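Local coordinates for anthrone oxidase-like protein (Streptomyces ambofaciens, PDB 5F9P) that probably acts as a monooxygenase of the antibiotic biosynthesis family, in the oxidative cleavage of a carbon-carbon bond during atypical angucycline biosynthesis, at residues P1-H9 / G110-G118. Residues are numbered along the deposited sequence; the frame is centred on the assembly and turned at random.
Sequences PIISAEDKH and GGKIEIGPG
Ile2-Ile3 and Ile113-Glu114 pair as short antiparallel strands: Ile3 and Ile113 form a hydrogen-bonded pair, with Ile3 N to Ile113 O at 2.6 Å and Ile113 N to Ile3 O at 2.9 Å, and Ile115 N reaches Pro1 O at 3.0 Å. Between these bonds Ile2 and Glu114 make a non-hydrogen-bonded pair. On the buried face, CB of Ile3 lies 4.2 Å from CB of Ile113, while CD1 of Ile3 reaches CG2 of Ile115 at 3.8 Å, crossing at about a right angle. Phe60 touches both Ile3 and Ile115, and Val100 meets Ile3. The exposed face carries Ile2, whose CD1 lies 3.8 Å from CB of Glu114 and whose CG2, anti to the backbone N, meets CD of Lys112. Lys112 runs extended past Ser4 and bends at its last torsion (chi4 -64°), bringing NZ into a long salt bridge, 3.7 Å, with OE1 of Glu6. That glutamate sits in a type I turn, Ser4 to Asp7, where the Asp7 carboxylate accepts bonds from Ser4 N and OG, each from above its plane. This two-stranded antiparallel ribbon joins the N-terminus to the linker between strands 92-105 and 122-130 of a single-chain barrel related to the dimeric alpha-beta barrel family.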
# COMPACT_ATOMS: atom_id res chain seq x y z
N PRO A 1 9.11 -4.66 -8.19
CA PRO A 1 9.06 -5.79 -7.26
C PRO A 1 7.80 -6.63 -7.47
O PRO A 1 6.83 -6.15 -8.04
CB PRO A 1 9.04 -5.09 -5.90
CG PRO A 1 9.90 -3.88 -6.13
CD PRO A 1 9.63 -3.44 -7.55
N ILE A 2 7.84 -7.89 -7.03
CA ILE A 2 6.77 -8.84 -7.32
C ILE A 2 6.00 -9.17 -6.05
O ILE A 2 6.61 -9.42 -5.01
CB ILE A 2 7.32 -10.14 -7.93
CG1 ILE A 2 7.93 -9.87 -9.31
CG2 ILE A 2 6.22 -11.20 -8.04
CD1 ILE A 2 6.90 -9.51 -10.37
N ILE A 3 4.68 -9.17 -6.13
CA ILE A 3 3.85 -9.50 -4.97
C ILE A 3 3.05 -10.77 -5.24
O ILE A 3 2.47 -10.92 -6.30
CB ILE A 3 2.84 -8.37 -4.66
CG1 ILE A 3 3.56 -7.03 -4.50
CG2 ILE A 3 2.03 -8.72 -3.39
CD1 ILE A 3 2.61 -5.85 -4.52
N SER A 4 3.03 -11.68 -4.28
CA SER A 4 2.25 -12.91 -4.45
C SER A 4 1.70 -13.44 -3.13
O SER A 4 2.30 -13.27 -2.07
CB SER A 4 3.10 -13.99 -5.12
OG SER A 4 3.81 -14.72 -4.14
N ALA A 5 0.56 -14.13 -3.21
CA ALA A 5 -0.05 -14.69 -2.00
C ALA A 5 0.85 -15.72 -1.29
O ALA A 5 0.68 -15.97 -0.10
CB ALA A 5 -1.40 -15.31 -2.34
N GLU A 6 1.80 -16.30 -2.02
CA GLU A 6 2.72 -17.27 -1.42
C GLU A 6 3.91 -16.61 -0.72
O GLU A 6 4.74 -17.29 -0.12
CB GLU A 6 3.22 -18.27 -2.46
CG GLU A 6 2.12 -19.06 -3.13
CD GLU A 6 1.50 -18.32 -4.29
OE1 GLU A 6 2.16 -17.41 -4.85
OE2 GLU A 6 0.34 -18.63 -4.65
N ASP A 7 3.98 -15.28 -0.79
CA ASP A 7 5.02 -14.54 -0.09
C ASP A 7 5.10 -14.99 1.36
O ASP A 7 4.09 -15.02 2.06
CB ASP A 7 4.74 -13.02 -0.13
CG ASP A 7 5.07 -12.40 -1.48
OD1 ASP A 7 5.64 -13.11 -2.34
OD2 ASP A 7 4.77 -11.18 -1.68
N LYS A 8 6.30 -15.33 1.82
CA LYS A 8 6.49 -15.74 3.21
C LYS A 8 7.14 -14.63 4.03
O LYS A 8 7.26 -14.73 5.25
CB LYS A 8 7.33 -17.02 3.29
CG LYS A 8 6.58 -18.28 2.88
CD LYS A 8 7.23 -19.55 3.45
CE LYS A 8 8.64 -19.77 2.90
NZ LYS A 8 9.30 -21.02 3.42
N HIS A 9 7.54 -13.56 3.35
CA HIS A 9 8.15 -12.42 4.01
C HIS A 9 7.08 -11.43 4.51
O HIS A 9 5.88 -11.63 4.30
CB HIS A 9 9.10 -11.73 3.04
CG HIS A 9 8.46 -11.33 1.75
ND1 HIS A 9 8.52 -12.11 0.62
CD2 HIS A 9 7.70 -10.26 1.43
CE1 HIS A 9 7.85 -11.53 -0.36
NE2 HIS A 9 7.34 -10.40 0.11
N GLY A 110 -5.33 -15.31 -8.58
CA GLY A 110 -4.10 -15.51 -7.82
C GLY A 110 -2.82 -15.26 -8.62
O GLY A 110 -1.77 -15.80 -8.29
N GLY A 111 -2.90 -14.44 -9.67
CA GLY A 111 -1.73 -14.14 -10.49
C GLY A 111 -0.76 -13.26 -9.72
O GLY A 111 -1.17 -12.56 -8.78
N LYS A 112 0.51 -13.28 -10.10
CA LYS A 112 1.50 -12.43 -9.43
C LYS A 112 1.38 -10.98 -9.88
O LYS A 112 1.02 -10.67 -11.02
CB LYS A 112 2.93 -12.93 -9.63
CG LYS A 112 3.17 -14.35 -9.13
CD LYS A 112 4.65 -14.72 -9.19
CE LYS A 112 4.88 -16.22 -8.98
NZ LYS A 112 4.48 -16.69 -7.62
N ILE A 113 1.69 -10.08 -8.97
CA ILE A 113 1.50 -8.67 -9.20
C ILE A 113 2.85 -7.98 -9.20
O ILE A 113 3.71 -8.29 -8.38
CB ILE A 113 0.55 -8.11 -8.12
CG1 ILE A 113 -0.86 -8.67 -8.39
CG2 ILE A 113 0.58 -6.60 -8.10
CD1 ILE A 113 -1.88 -8.43 -7.30
N GLU A 114 3.05 -7.08 -10.15
CA GLU A 114 4.28 -6.31 -10.21
C GLU A 114 3.99 -4.84 -9.98
O GLU A 114 3.05 -4.29 -10.54
CB GLU A 114 4.95 -6.47 -11.58
CG GLU A 114 6.27 -5.72 -11.66
CD GLU A 114 7.07 -6.05 -12.91
OE1 GLU A 114 6.51 -6.67 -13.85
OE2 GLU A 114 8.27 -5.68 -12.95
N ILE A 115 4.81 -4.21 -9.15
CA ILE A 115 4.70 -2.78 -8.91
C ILE A 115 6.01 -2.07 -9.30
O ILE A 115 7.09 -2.62 -9.13
CB ILE A 115 4.35 -2.48 -7.44
CG1 ILE A 115 5.42 -3.03 -6.49
CG2 ILE A 115 2.97 -3.07 -7.12
CD1 ILE A 115 5.30 -2.51 -5.04
N GLY A 116 5.90 -0.86 -9.82
CA GLY A 116 7.07 -0.15 -10.34
C GLY A 116 6.69 1.06 -11.17
O GLY A 116 5.60 1.12 -11.74
N PRO A 117 7.60 2.05 -11.25
CA PRO A 117 7.30 3.32 -11.92
C PRO A 117 7.10 3.15 -13.42
O PRO A 117 6.45 3.99 -14.05
CB PRO A 117 8.55 4.18 -11.66
CG PRO A 117 9.41 3.40 -10.68
CD PRO A 117 8.99 1.97 -10.75
N GLY A 118 7.63 2.06 -13.98
CA GLY A 118 7.54 1.82 -15.41
C GLY A 118 6.20 1.31 -15.93
O GLY A 118 5.96 1.33 -17.14